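Local coordinates for putative N-acetyl-gamma-glutamyl-phosphate reductase (Arabidopsis thaliana, PDB 1XYG), which probably reduces N-acetylglutamyl phosphate to N-acetylglutamate semialdehyde with NADPH, the third step from glutamate to acetylornithine in chloroplast arginine biosynthesis, at residues A[145-150]-A[278-283]; A[173-178]-A[270-275]; A[304-309]-A[321-326]; A[151-156]-A[340-345]; A[335-340]-A[350-355]. All blocks are in the same frame, centred on the assembly; numbering follows the deposited sequence.

Contact 1: residues A[145-150]-A[278-283]; sequences TEILRE and TSYEDE
Tyr280 meets helix 145-153 with the hydroxyl end of its ring. Ile147 CD1 lies at the ring edge, near its plane, 3.4 Å from Tyr280 OH, while Glu146 CB approaches obliquely, 4.0 Å from Tyr280 CE1. The hydroxyl's hydrogen bond is to Leu170 O of helix 163-177, which fixes the polar end of the ring. A type I beta turn then runs from Tyr280 to Glu283, closed by a 3.0 Å bond from Glu283 N to Tyr280 O, and it delivers the Glu283 side chain to the helix with CG at the edge of the tyrosine ring.

Glu283 and Arg149 come from opposite directions, and their carboxylate and guanidinium planes are nearly coplanar, 24° apart. Arg149 extends to CD and bends there (chi3 -37°), presenting NH2 to Glu283 OE2 in a salt bridge; the modelled separation of 2.5 Å from Arg149 NH2 to Glu283 OE2 is too short to be trusted exactly. Its NH1 has a second acidic partner, Glu348. An alanine in place of Arg149 would probably leave the carboxylates of Glu283 and Glu348 without their shared counter-charge and open a gap between the segments. Glu283 OE1 receives a 2.8 Å hydrogen bond from a water that also donates to Glu146 OE2 at 3.0 Å, a bridge between like charges that Lys330, paired with Glu146, probably moderates. The contact is an interdomain one, joining a helix of the Rossmann-type NAD-binding region to the dimerisation domain of a semialdehyde dehydrogenase.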
# COMPACT_ATOMS: atom_id res chain seq x y z
N THR A 145 17.93 12.89 23.39
CA THR A 145 17.46 14.09 24.08
C THR A 145 16.83 13.98 25.47
O THR A 145 17.36 14.57 26.42
CB THR A 145 16.53 14.91 23.17
OG1 THR A 145 16.98 14.81 21.81
CG2 THR A 145 16.58 16.38 23.58
N GLU A 146 15.72 13.26 25.60
CA GLU A 146 15.06 13.15 26.90
C GLU A 146 15.91 12.53 28.01
O GLU A 146 15.64 12.73 29.19
CB GLU A 146 13.75 12.38 26.78
CG GLU A 146 12.66 13.08 25.99
CD GLU A 146 12.94 13.14 24.49
OE1 GLU A 146 13.79 12.35 23.99
OE2 GLU A 146 12.31 13.96 23.79
N ILE A 147 16.93 11.77 27.64
CA ILE A 147 17.79 11.12 28.62
C ILE A 147 19.08 11.89 28.93
O ILE A 147 19.45 12.04 30.10
CB ILE A 147 18.19 9.69 28.15
CG1 ILE A 147 16.94 8.87 27.79
CG2 ILE A 147 18.97 8.98 29.24
CD1 ILE A 147 16.05 8.51 28.95
N LEU A 148 19.76 12.38 27.90
CA LEU A 148 21.02 13.10 28.11
C LEU A 148 20.95 14.60 27.82
O LEU A 148 21.95 15.24 27.51
CB LEU A 148 22.12 12.46 27.25
CG LEU A 148 22.41 10.98 27.53
CD1 LEU A 148 23.38 10.42 26.51
CD2 LEU A 148 22.97 10.84 28.93
N ARG A 149 19.75 15.16 27.94
CA ARG A 149 19.53 16.57 27.68
C ARG A 149 20.64 17.49 28.23
O ARG A 149 21.24 18.26 27.48
CB ARG A 149 18.19 17.02 28.27
CG ARG A 149 17.69 18.30 27.63
CD ARG A 149 16.65 18.94 28.48
NE ARG A 149 15.80 17.96 29.13
CZ ARG A 149 14.79 17.32 28.54
NH1 ARG A 149 14.49 17.56 27.27
NH2 ARG A 149 14.06 16.48 29.25
N GLU A 150 20.90 17.40 29.53
CA GLU A 150 21.90 18.24 30.16
C GLU A 150 23.31 18.16 29.56
O GLU A 150 24.00 19.17 29.48
CB GLU A 150 21.95 17.94 31.66
CG GLU A 150 20.68 18.35 32.39
CD GLU A 150 20.26 19.78 32.08
OE1 GLU A 150 21.10 20.69 32.23
OE2 GLU A 150 19.09 20.00 31.69
N THR A 278 5.83 8.85 35.34
CA THR A 278 6.55 9.84 36.13
C THR A 278 7.78 10.39 35.38
O THR A 278 8.00 11.60 35.35
CB THR A 278 7.03 9.25 37.48
OG1 THR A 278 5.89 8.98 38.31
CG2 THR A 278 7.95 10.23 38.20
N SER A 279 8.57 9.50 34.80
CA SER A 279 9.77 9.91 34.07
C SER A 279 9.54 10.82 32.87
O SER A 279 10.40 11.61 32.52
CB SER A 279 10.55 8.67 33.60
OG SER A 279 10.95 7.86 34.69
N TYR A 280 8.36 10.70 32.24
CA TYR A 280 8.05 11.49 31.05
C TYR A 280 6.82 12.39 31.13
O TYR A 280 6.38 12.93 30.11
CB TYR A 280 7.90 10.55 29.85
CG TYR A 280 9.18 9.83 29.49
CD1 TYR A 280 10.34 10.54 29.22
CD2 TYR A 280 9.22 8.43 29.42
CE1 TYR A 280 11.53 9.89 28.90
CE2 TYR A 280 10.41 7.76 29.09
CZ TYR A 280 11.56 8.50 28.84
OH TYR A 280 12.75 7.88 28.52
N GLU A 281 6.27 12.57 32.32
CA GLU A 281 5.07 13.38 32.51
C GLU A 281 5.14 14.79 31.92
O GLU A 281 4.14 15.29 31.41
CB GLU A 281 4.73 13.46 33.99
CG GLU A 281 5.71 14.27 34.77
CD GLU A 281 5.47 14.18 36.25
OE1 GLU A 281 4.31 14.35 36.67
OE2 GLU A 281 6.44 13.94 37.00
N ASP A 282 6.29 15.45 32.00
CA ASP A 282 6.41 16.80 31.46
C ASP A 282 7.16 16.86 30.13
O ASP A 282 7.57 17.93 29.68
CB ASP A 282 7.11 17.71 32.48
CG ASP A 282 6.29 17.90 33.73
OD1 ASP A 282 5.11 18.30 33.62
OD2 ASP A 282 6.82 17.64 34.84
N GLU A 283 7.32 15.70 29.50
CA GLU A 283 8.01 15.63 28.22
C GLU A 283 7.04 15.77 27.07
O GLU A 283 6.09 14.99 26.93
CB GLU A 283 8.76 14.30 28.12
CG GLU A 283 9.90 14.20 29.12
CD GLU A 283 11.08 15.10 28.78
OE1 GLU A 283 10.98 15.88 27.81
OE2 GLU A 283 12.10 15.03 29.50
O HOH W 1 10.29 15.67 25.15

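Contact 2: residues A[173-178]-A[270-275]; sequences VPLLKA and EDLHQQ
Leu175 and Leu272 mark the nearest approach of the two backbones, with Leu175 CA 6.6 Å from Leu272 CA. The axes of helix segments 173-177 and 270-275 come within 9.9 Å, and their N-to-C directions make an angle of 115°, so the helices cross steeply instead of running alongside each other. Helix 163-177 is kinked at Pro174, whose N makes no bond to the preceding turn, and Ala178 is the first residue beyond it to leave helical angles.

Leu175 sends a single methyl into the crossing. Its CD2 sits 3.7 Å from Leu272 O and 3.9 Å from Leu272 CD2, touching both the backbone and the side chain of that residue; the same methyl lies 4.1 Å from Gln275 CB. Gln275 reaches the other helix end by a bend: CG stands opposite the backbone N (chi1 -174°) and the chain then folds at chi2 (49°). This places Gln275 NE2 3.6 Å from Ala178 CB and Gln275 CG 4.0 Å from Pro174 O. Further apolar cover comes from Leu180 and Ile181, both against Leu272, and from Ile321 and Leu276 against Leu175, which seats the crossing over strand 318-325.

No hydrogen bond links the two segments. Their association therefore rests on the fit of methyl and methylene groups, and even the glutamine, polar at its tip, contributes here through carbon contacts, with a face of its amide, near NE2, turned to the Ala178 methyl.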
# COMPACT_ATOMS: atom_id res chain seq x y z
N VAL A 173 15.48 2.54 29.67
CA VAL A 173 16.43 3.23 30.55
C VAL A 173 15.83 3.56 31.92
O VAL A 173 16.40 3.20 32.94
CB VAL A 173 16.98 4.51 29.89
CG1 VAL A 173 17.82 5.28 30.88
CG2 VAL A 173 17.81 4.12 28.67
N PRO A 174 14.67 4.24 31.95
CA PRO A 174 14.04 4.59 33.23
C PRO A 174 13.71 3.35 34.07
O PRO A 174 13.86 3.36 35.29
CB PRO A 174 12.76 5.31 32.79
CG PRO A 174 13.16 5.93 31.51
CD PRO A 174 13.93 4.84 30.83
N LEU A 175 13.26 2.28 33.41
CA LEU A 175 12.91 1.05 34.11
C LEU A 175 14.13 0.35 34.70
O LEU A 175 14.05 -0.18 35.81
CB LEU A 175 12.16 0.09 33.17
CG LEU A 175 10.83 0.62 32.62
CD1 LEU A 175 10.18 -0.44 31.76
CD2 LEU A 175 9.89 1.01 33.75
N LEU A 176 15.24 0.36 33.98
CA LEU A 176 16.47 -0.26 34.47
C LEU A 176 17.05 0.58 35.61
O LEU A 176 17.53 0.05 36.61
CB LEU A 176 17.50 -0.38 33.34
CG LEU A 176 17.24 -1.44 32.28
CD1 LEU A 176 18.13 -1.20 31.05
CD2 LEU A 176 17.51 -2.81 32.90
N LYS A 177 17.00 1.90 35.44
CA LYS A 177 17.51 2.82 36.46
C LYS A 177 16.81 2.61 37.79
O LYS A 177 17.42 2.71 38.85
CB LYS A 177 17.29 4.27 36.04
CG LYS A 177 18.34 4.82 35.17
CD LYS A 177 18.06 6.24 34.75
CE LYS A 177 19.17 6.68 33.82
NZ LYS A 177 19.00 8.05 33.29
N ALA A 178 15.51 2.32 37.71
CA ALA A 178 14.72 2.10 38.91
C ALA A 178 14.69 0.63 39.34
O ALA A 178 13.96 0.26 40.24
CB ALA A 178 13.29 2.61 38.68
N GLU A 270 1.88 -2.40 36.80
CA GLU A 270 1.46 -1.09 37.29
C GLU A 270 2.67 -0.25 37.69
O GLU A 270 2.69 0.96 37.49
CB GLU A 270 0.52 -1.24 38.49
CG GLU A 270 -0.73 -2.05 38.23
CD GLU A 270 -0.44 -3.53 38.10
OE1 GLU A 270 0.08 -4.11 39.07
OE2 GLU A 270 -0.74 -4.11 37.04
N ASP A 271 3.68 -0.90 38.26
CA ASP A 271 4.88 -0.20 38.68
C ASP A 271 5.67 0.33 37.48
O ASP A 271 6.17 1.46 37.50
CB ASP A 271 5.78 -1.12 39.52
CG ASP A 271 5.06 -1.68 40.73
OD1 ASP A 271 4.56 -0.88 41.55
OD2 ASP A 271 5.00 -2.93 40.85
N LEU A 272 5.78 -0.48 36.43
CA LEU A 272 6.49 -0.06 35.24
C LEU A 272 5.77 1.14 34.65
O LEU A 272 6.40 2.13 34.28
CB LEU A 272 6.53 -1.19 34.20
CG LEU A 272 7.13 -2.53 34.64
CD1 LEU A 272 7.22 -3.44 33.44
CD2 LEU A 272 8.52 -2.33 35.24
N HIS A 273 4.45 1.06 34.59
CA HIS A 273 3.64 2.14 34.05
C HIS A 273 3.82 3.44 34.81
O HIS A 273 4.00 4.50 34.21
CB HIS A 273 2.16 1.73 34.04
CG HIS A 273 1.26 2.79 33.48
ND1 HIS A 273 0.58 3.68 34.28
CD2 HIS A 273 0.96 3.12 32.20
CE1 HIS A 273 -0.10 4.52 33.51
NE2 HIS A 273 0.12 4.20 32.25
N GLN A 274 3.77 3.36 36.14
CA GLN A 274 3.93 4.54 36.98
C GLN A 274 5.31 5.16 36.80
O GLN A 274 5.45 6.38 36.72
CB GLN A 274 3.71 4.19 38.45
CG GLN A 274 3.67 5.40 39.38
CD GLN A 274 2.63 6.41 38.94
OE1 GLN A 274 1.45 6.10 38.82
NE2 GLN A 274 3.07 7.65 38.71
N GLN A 275 6.34 4.32 36.74
CA GLN A 275 7.70 4.84 36.57
C GLN A 275 7.82 5.60 35.25
O GLN A 275 8.42 6.67 35.19
CB GLN A 275 8.71 3.69 36.60
CG GLN A 275 10.15 4.15 36.59
CD GLN A 275 10.41 5.24 37.62
OE1 GLN A 275 10.53 6.42 37.28
NE2 GLN A 275 10.46 4.84 38.89

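Contact 3: residues A[304-309]-A[321-326]; sequences NYCHMS and IISVID
His307 touches Val324 with its CB, 4.0 Å from Val324 CG2, while its ring leads away from the partner strand to pack on Val300 and on Arg65 of the second subunit. The Tyr305 ring leads away too: it meets Phe285 with the planes at about 45° and packs on Ala66 of that same subunit.

Two antiparallel hydrogen-bonded pairs, His307 with Val324 and Ser309 with Ile322, form the ladder. Val324 N bonds to His307 O at 2.9 Å, and His307 N to Val324 O at 3.1 Å. Between these pairs Met308 faces Ser323, a non-hydrogen-bonded pair with CA atoms 4.3 Å apart. Cys306 SG lies anti to its backbone N (chi1 166°), which brings it 3.6 Å from Ser323 OG. Packing is tight at Cys306 CB, 3.5 Å from Ile325 CG2. Beyond the last bridge a water accepts from Asp326 N at 2.9 Å and donates to Tyr305 O.

This beta hairpin lies within the mixed sheet, between strands 286-288 and 255-262. Helix 163-177 lies against the face of Met308 and Ser323, where Thr167 O bonds to Ser323 OG; on the face of Ser309 and Ile322 lies Pro295, with Ser216 of the third subunit against Ile322.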
# COMPACT_ATOMS: atom_id res chain seq x y z
N ASN A 304 7.30 14.31 15.63
CA ASN A 304 8.46 13.97 16.43
C ASN A 304 8.08 13.25 17.72
O ASN A 304 8.89 13.12 18.64
CB ASN A 304 9.25 15.24 16.75
CG ASN A 304 10.66 14.95 17.22
OD1 ASN A 304 11.39 14.21 16.56
ND2 ASN A 304 11.05 15.52 18.36
N TYR A 305 6.84 12.77 17.79
CA TYR A 305 6.36 12.09 18.98
C TYR A 305 6.63 10.60 19.08
O TYR A 305 6.76 9.90 18.08
CB TYR A 305 4.86 12.31 19.14
CG TYR A 305 4.49 13.75 19.35
CD1 TYR A 305 4.67 14.37 20.59
CD2 TYR A 305 3.99 14.51 18.30
CE1 TYR A 305 4.36 15.72 20.77
CE2 TYR A 305 3.67 15.84 18.46
CZ TYR A 305 3.86 16.45 19.69
OH TYR A 305 3.57 17.78 19.84
N CYS A 306 6.69 10.14 20.32
CA CYS A 306 6.90 8.74 20.64
C CYS A 306 5.81 8.36 21.63
O CYS A 306 5.64 9.01 22.65
CB CYS A 306 8.27 8.53 21.29
SG CYS A 306 8.49 6.91 22.08
N HIS A 307 5.04 7.32 21.30
CA HIS A 307 3.99 6.86 22.19
C HIS A 307 4.43 5.48 22.67
O HIS A 307 4.91 4.67 21.88
CB HIS A 307 2.65 6.72 21.46
CG HIS A 307 2.04 8.02 21.04
ND1 HIS A 307 0.88 8.09 20.30
CD2 HIS A 307 2.42 9.31 21.26
CE1 HIS A 307 0.58 9.36 20.07
NE2 HIS A 307 1.50 10.12 20.64
N MET A 308 4.27 5.23 23.97
CA MET A 308 4.62 3.94 24.53
C MET A 308 3.54 3.50 25.51
O MET A 308 2.81 4.33 26.08
CB MET A 308 5.98 4.01 25.23
CG MET A 308 6.07 4.99 26.37
SD MET A 308 7.68 4.89 27.21
CE MET A 308 8.77 5.57 25.93
N SER A 309 3.42 2.19 25.69
CA SER A 309 2.44 1.61 26.59
C SER A 309 2.98 0.31 27.18
O SER A 309 3.82 -0.35 26.56
CB SER A 309 1.14 1.35 25.82
OG SER A 309 0.12 0.88 26.69
N ILE A 321 6.24 -4.13 26.43
CA ILE A 321 6.30 -2.70 26.19
C ILE A 321 6.28 -2.41 24.70
O ILE A 321 7.05 -3.00 23.93
CB ILE A 321 7.58 -2.10 26.80
CG1 ILE A 321 7.58 -2.32 28.31
CG2 ILE A 321 7.69 -0.63 26.45
CD1 ILE A 321 8.93 -2.16 28.94
N ILE A 322 5.38 -1.53 24.28
CA ILE A 322 5.28 -1.14 22.88
C ILE A 322 5.71 0.31 22.80
O ILE A 322 5.23 1.15 23.57
CB ILE A 322 3.83 -1.29 22.36
CG1 ILE A 322 3.41 -2.76 22.45
CG2 ILE A 322 3.74 -0.81 20.93
CD1 ILE A 322 1.99 -3.03 21.99
N SER A 323 6.62 0.60 21.88
CA SER A 323 7.14 1.96 21.70
C SER A 323 7.16 2.30 20.21
O SER A 323 7.76 1.57 19.41
CB SER A 323 8.55 2.04 22.29
OG SER A 323 9.10 3.33 22.15
N VAL A 324 6.51 3.39 19.82
CA VAL A 324 6.46 3.77 18.41
C VAL A 324 6.88 5.21 18.13
O VAL A 324 6.74 6.10 18.97
CB VAL A 324 5.04 3.56 17.83
CG1 VAL A 324 4.55 2.13 18.15
CG2 VAL A 324 4.07 4.60 18.42
N ILE A 325 7.39 5.42 16.92
CA ILE A 325 7.83 6.73 16.44
C ILE A 325 7.79 6.74 14.92
O ILE A 325 7.51 5.72 14.29
CB ILE A 325 9.30 7.04 16.83
CG1 ILE A 325 10.24 5.99 16.23
CG2 ILE A 325 9.47 7.08 18.35
CD1 ILE A 325 11.72 6.32 16.42
N ASP A 326 8.03 7.90 14.34
CA ASP A 326 8.13 8.03 12.89
C ASP A 326 9.66 7.86 12.77
O ASP A 326 10.41 8.69 13.30
CB ASP A 326 7.71 9.43 12.43
CG ASP A 326 8.00 9.67 10.95
OD1 ASP A 326 9.04 9.19 10.46
OD2 ASP A 326 7.20 10.36 10.28
O HOH W 2 8.16 10.30 15.99

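Contact 4: residues A[151-156]-A[340-345]; sequences DIKKAR and LNIMLG
Ile342 and Met343 fill the space between the ends of two helices, where Lys153 CA and Met343 CA are only 4.4 Å apart. Ile342 has CG1 in the crowded position between its backbone N and carbonyl carbon (chi1 61°), a conformation that throws the end of the chain toward the other helix. There Ile342 CD1 rests 3.7 Å from Ile152 CG2, the two isoleucines crossing at a slant. The same CD1 touches Lys153 CG at 3.9 Å, the lysine running across it at about a right angle; the lysine is extended, carrying its amine beyond the apolar contact to a salt bridge with Glu150.

These are the ends of helix 145-153, which leads into strand 157-159 of the parallel Rossmann-type sheet, and of helix 329-343, which returns from the dimerisation domain to pack against that sheet. The second helix finishes in a Schellman motif, with Gly345 at positive phi and its N bonded to Ile342 O.

Met343 takes the deeper path. Its CG lies 3.3 Å from Ile152 O and 4.0 Å from Ile152 CG2, and the bend at chi3 (83°) then turns the terminal methyl along the 151-156 backbone. Met343 CE stands 3.6 Å from Ala155 O and 3.6 Å from Arg156 O, touching two successive carbonyls without any hydrogen bond between the segments. Val109 of strand 107-110 packs on the methionine, and Val141 adjoins Ile152 and Ala155.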
# COMPACT_ATOMS: atom_id res chain seq x y z
N ASP A 151 23.73 16.97 29.15
CA ASP A 151 25.05 16.84 28.55
C ASP A 151 25.02 17.36 27.12
O ASP A 151 25.98 17.96 26.65
CB ASP A 151 25.50 15.38 28.55
CG ASP A 151 25.79 14.86 29.93
OD1 ASP A 151 26.52 15.54 30.67
OD2 ASP A 151 25.28 13.77 30.26
N ILE A 152 23.90 17.12 26.45
CA ILE A 152 23.73 17.56 25.07
C ILE A 152 23.84 19.08 24.93
O ILE A 152 24.50 19.58 24.01
CB ILE A 152 22.36 17.08 24.51
CG1 ILE A 152 22.32 15.54 24.50
CG2 ILE A 152 22.15 17.62 23.10
CD1 ILE A 152 20.97 14.95 24.07
N LYS A 153 23.22 19.82 25.85
CA LYS A 153 23.24 21.28 25.82
C LYS A 153 24.64 21.89 25.74
O LYS A 153 24.84 22.91 25.08
CB LYS A 153 22.54 21.86 27.05
CG LYS A 153 21.06 21.60 27.17
CD LYS A 153 20.55 22.15 28.49
CE LYS A 153 19.04 22.13 28.55
NZ LYS A 153 18.55 22.46 29.91
N LYS A 154 25.59 21.26 26.41
CA LYS A 154 26.95 21.78 26.42
C LYS A 154 27.95 21.03 25.54
O LYS A 154 29.16 21.17 25.70
CB LYS A 154 27.47 21.85 27.86
CG LYS A 154 27.29 20.56 28.64
CD LYS A 154 27.66 20.74 30.10
CE LYS A 154 27.41 19.47 30.90
NZ LYS A 154 27.81 19.61 32.33
N ALA A 155 27.44 20.23 24.61
CA ALA A 155 28.31 19.47 23.72
C ALA A 155 28.51 20.23 22.41
O ALA A 155 27.65 21.01 22.01
CB ALA A 155 27.72 18.10 23.43
N ARG A 156 29.64 20.01 21.76
CA ARG A 156 29.93 20.66 20.48
C ARG A 156 29.58 19.67 19.37
O ARG A 156 29.04 20.05 18.33
CB ARG A 156 31.41 21.04 20.38
CG ARG A 156 31.75 21.81 19.10
CD ARG A 156 33.22 22.17 19.01
NE ARG A 156 34.05 21.06 18.53
CZ ARG A 156 34.13 20.68 17.26
NH1 ARG A 156 33.43 21.32 16.32
NH2 ARG A 156 34.91 19.67 16.91
N LEU A 340 20.01 20.06 18.29
CA LEU A 340 20.64 21.31 17.89
C LEU A 340 19.96 22.50 18.56
O LEU A 340 20.62 23.46 18.92
CB LEU A 340 20.62 21.49 16.38
CG LEU A 340 21.46 22.69 15.89
CD1 LEU A 340 22.94 22.45 16.21
CD2 LEU A 340 21.28 22.89 14.40
N ASN A 341 18.64 22.43 18.72
CA ASN A 341 17.91 23.52 19.36
C ASN A 341 18.54 23.88 20.69
O ASN A 341 18.98 25.01 20.89
CB ASN A 341 16.43 23.17 19.57
CG ASN A 341 15.58 23.44 18.32
OD1 ASN A 341 15.88 24.34 17.53
ND2 ASN A 341 14.51 22.67 18.15
N ILE A 342 18.61 22.91 21.60
CA ILE A 342 19.18 23.16 22.92
C ILE A 342 20.68 23.44 22.90
O ILE A 342 21.20 24.16 23.76
CB ILE A 342 18.87 22.00 23.89
CG1 ILE A 342 19.48 20.69 23.39
CG2 ILE A 342 17.35 21.84 24.03
CD1 ILE A 342 19.27 19.52 24.33
N MET A 343 21.39 22.88 21.92
CA MET A 343 22.83 23.10 21.81
C MET A 343 23.11 24.57 21.50
O MET A 343 24.14 25.11 21.89
CB MET A 343 23.42 22.23 20.70
CG MET A 343 23.55 20.76 21.07
SD MET A 343 23.75 19.71 19.61
CE MET A 343 25.53 19.86 19.30
N LEU A 344 22.18 25.20 20.78
CA LEU A 344 22.31 26.60 20.41
C LEU A 344 21.57 27.54 21.36
O LEU A 344 21.50 28.75 21.13
CB LEU A 344 21.80 26.82 18.98
CG LEU A 344 22.71 26.23 17.89
CD1 LEU A 344 22.14 26.45 16.48
CD2 LEU A 344 24.07 26.88 18.02
N GLY A 345 21.01 26.98 22.43
CA GLY A 345 20.32 27.80 23.41
C GLY A 345 18.89 28.17 23.07
O GLY A 345 18.33 29.07 23.69

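Contact 5: residues A[335-340]-A[350-355]; sequences QALQNL and TGLLHQ
Leu352 places its two methyls on adjacent residues of helix 329-343. Leu352 CD1 meets the helix backbone 3.4 Å from Gln338 CA and the start of the side chain 3.6 Å from Gln338 CB, crossing the glutamine chain at about a right angle. Leu352 CD2 lies 3.8 Å from Leu337 CD2, the two leucines sliding past each other in opposite directions. Leu337 CD2 also approaches Gly351 O at 4.0 Å. Truncated to an alanine, Leu352 would probably leave a gap over Gln338 CA and Leu337 CD2 without its apolar partner.

In the next shell, Gln338 is anchored by both ends of its amide: NE2 donates to Glu348 and Glu146, and OE1 accepts from Asn304 and Lys330. With CG anti to the backbone N (chi1 -164°) and the chain extended beyond it, the methylenes lie beside Leu352 while the amide reaches these partners. The 350-355 segment is tied back to the helix by Asn341 ND2, bonded to Thr350 O. Farther along, Leu353 O accepts from Asn38 of the second subunit.

The tail thus runs past helix 329-343 with helix 27-37 close by, where Leu35 and Leu36 touch Leu337, and with Phe87 of strand 85-88 also against Leu337.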
# COMPACT_ATOMS: atom_id res chain seq x y z
N GLN A 335 14.90 14.30 15.94
CA GLN A 335 15.71 14.30 17.15
C GLN A 335 16.97 15.13 16.93
O GLN A 335 17.44 15.81 17.85
CB GLN A 335 16.07 12.87 17.55
CG GLN A 335 16.90 12.78 18.82
CD GLN A 335 16.62 11.52 19.60
OE1 GLN A 335 16.12 11.57 20.73
NE2 GLN A 335 16.92 10.37 19.00
N ALA A 336 17.53 15.07 15.73
CA ALA A 336 18.73 15.82 15.40
C ALA A 336 18.48 17.31 15.64
O ALA A 336 19.30 18.01 16.25
CB ALA A 336 19.13 15.58 13.95
N LEU A 337 17.33 17.79 15.16
CA LEU A 337 16.97 19.19 15.32
C LEU A 337 16.68 19.47 16.79
O LEU A 337 17.02 20.54 17.30
CB LEU A 337 15.75 19.52 14.47
CG LEU A 337 15.24 20.97 14.57
CD1 LEU A 337 16.35 21.94 14.23
CD2 LEU A 337 14.06 21.16 13.62
N GLN A 338 16.04 18.51 17.46
CA GLN A 338 15.72 18.66 18.87
C GLN A 338 17.01 18.92 19.64
O GLN A 338 17.05 19.75 20.54
CB GLN A 338 15.06 17.38 19.41
CG GLN A 338 14.35 17.55 20.75
CD GLN A 338 13.65 16.28 21.22
OE1 GLN A 338 13.26 15.44 20.40
NE2 GLN A 338 13.48 16.13 22.53
N ASN A 339 18.07 18.21 19.26
CA ASN A 339 19.37 18.37 19.91
C ASN A 339 20.03 19.70 19.56
O ASN A 339 20.56 20.38 20.44
CB ASN A 339 20.31 17.22 19.53
CG ASN A 339 19.95 15.93 20.21
OD1 ASN A 339 19.61 15.90 21.40
ND2 ASN A 339 20.05 14.82 19.46
N LEU A 340 20.01 20.06 18.29
CA LEU A 340 20.64 21.31 17.89
C LEU A 340 19.96 22.50 18.56
O LEU A 340 20.62 23.46 18.92
CB LEU A 340 20.62 21.49 16.38
CG LEU A 340 21.46 22.69 15.89
CD1 LEU A 340 22.94 22.45 16.21
CD2 LEU A 340 21.28 22.89 14.40
N THR A 350 11.30 24.06 19.46
CA THR A 350 11.27 24.99 18.34
C THR A 350 11.25 24.30 16.98
O THR A 350 12.14 23.50 16.66
CB THR A 350 12.46 25.98 18.37
OG1 THR A 350 12.39 26.79 19.54
CG2 THR A 350 12.41 26.88 17.15
N GLY A 351 10.23 24.63 16.19
CA GLY A 351 10.10 24.05 14.87
C GLY A 351 9.90 22.54 14.85
O GLY A 351 10.16 21.89 13.83
N LEU A 352 9.43 21.98 15.96
CA LEU A 352 9.20 20.54 16.04
C LEU A 352 7.81 20.19 16.55
O LEU A 352 7.59 19.09 17.03
CB LEU A 352 10.24 19.90 16.97
CG LEU A 352 11.67 19.77 16.47
CD1 LEU A 352 12.58 19.37 17.63
CD2 LEU A 352 11.74 18.73 15.32
N LEU A 353 6.87 21.12 16.43
CA LEU A 353 5.52 20.85 16.91
C LEU A 353 4.54 20.39 15.83
O LEU A 353 3.32 20.46 16.02
CB LEU A 353 4.98 22.08 17.64
CG LEU A 353 5.77 22.46 18.89
CD1 LEU A 353 5.11 23.65 19.57
CD2 LEU A 353 5.83 21.27 19.84
N HIS A 354 5.06 19.91 14.70
CA HIS A 354 4.20 19.42 13.62
C HIS A 354 3.33 18.32 14.21
O HIS A 354 3.83 17.45 14.94
CB HIS A 354 5.03 18.82 12.48
CG HIS A 354 6.10 19.72 11.96
ND1 HIS A 354 7.30 19.91 12.63
CD2 HIS A 354 6.18 20.45 10.83
CE1 HIS A 354 8.06 20.72 11.92
NE2 HIS A 354 7.41 21.07 10.83
N GLN A 355 2.04 18.34 13.91
CA GLN A 355 1.15 17.31 14.42
C GLN A 355 1.09 16.15 13.44
O GLN A 355 1.26 16.34 12.24
CB GLN A 355 -0.25 17.89 14.68
CG GLN A 355 -0.31 18.83 15.88
CD GLN A 355 0.33 18.24 17.13
OE1 GLN A 355 -0.20 17.31 17.73
NE2 GLN A 355 1.49 18.78 17.52

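How the contacts relate
Contacts 1, 4 and 5 gather round helices 145-153 and 329-343: contacts 4 and 5 share Leu340, and Arg149 CG of contact 1 lies 3.9 Å from Ile342 CD1 of contact 4. Contact 5 joins contact 3 through a probable hydrogen bond between Tyr305 OH and Gln355 NE2, 3.3 Å apart. On the dimerisation-domain side, contacts 1 and 2 both use helix 269-280, with Tyr280 OH 3.6 Å from Pro174 CG, and contact 2 reaches contact 3 where Leu175 CD1 meets Ile321 CD1 at 3.5 Å. Contact 3 lies nearest the probable catalytic residue: the Ile325 side chain is about 5 Å from that of Cys163. Contacts 2 and 4 are farthest apart, their centres about 27 Å from each other.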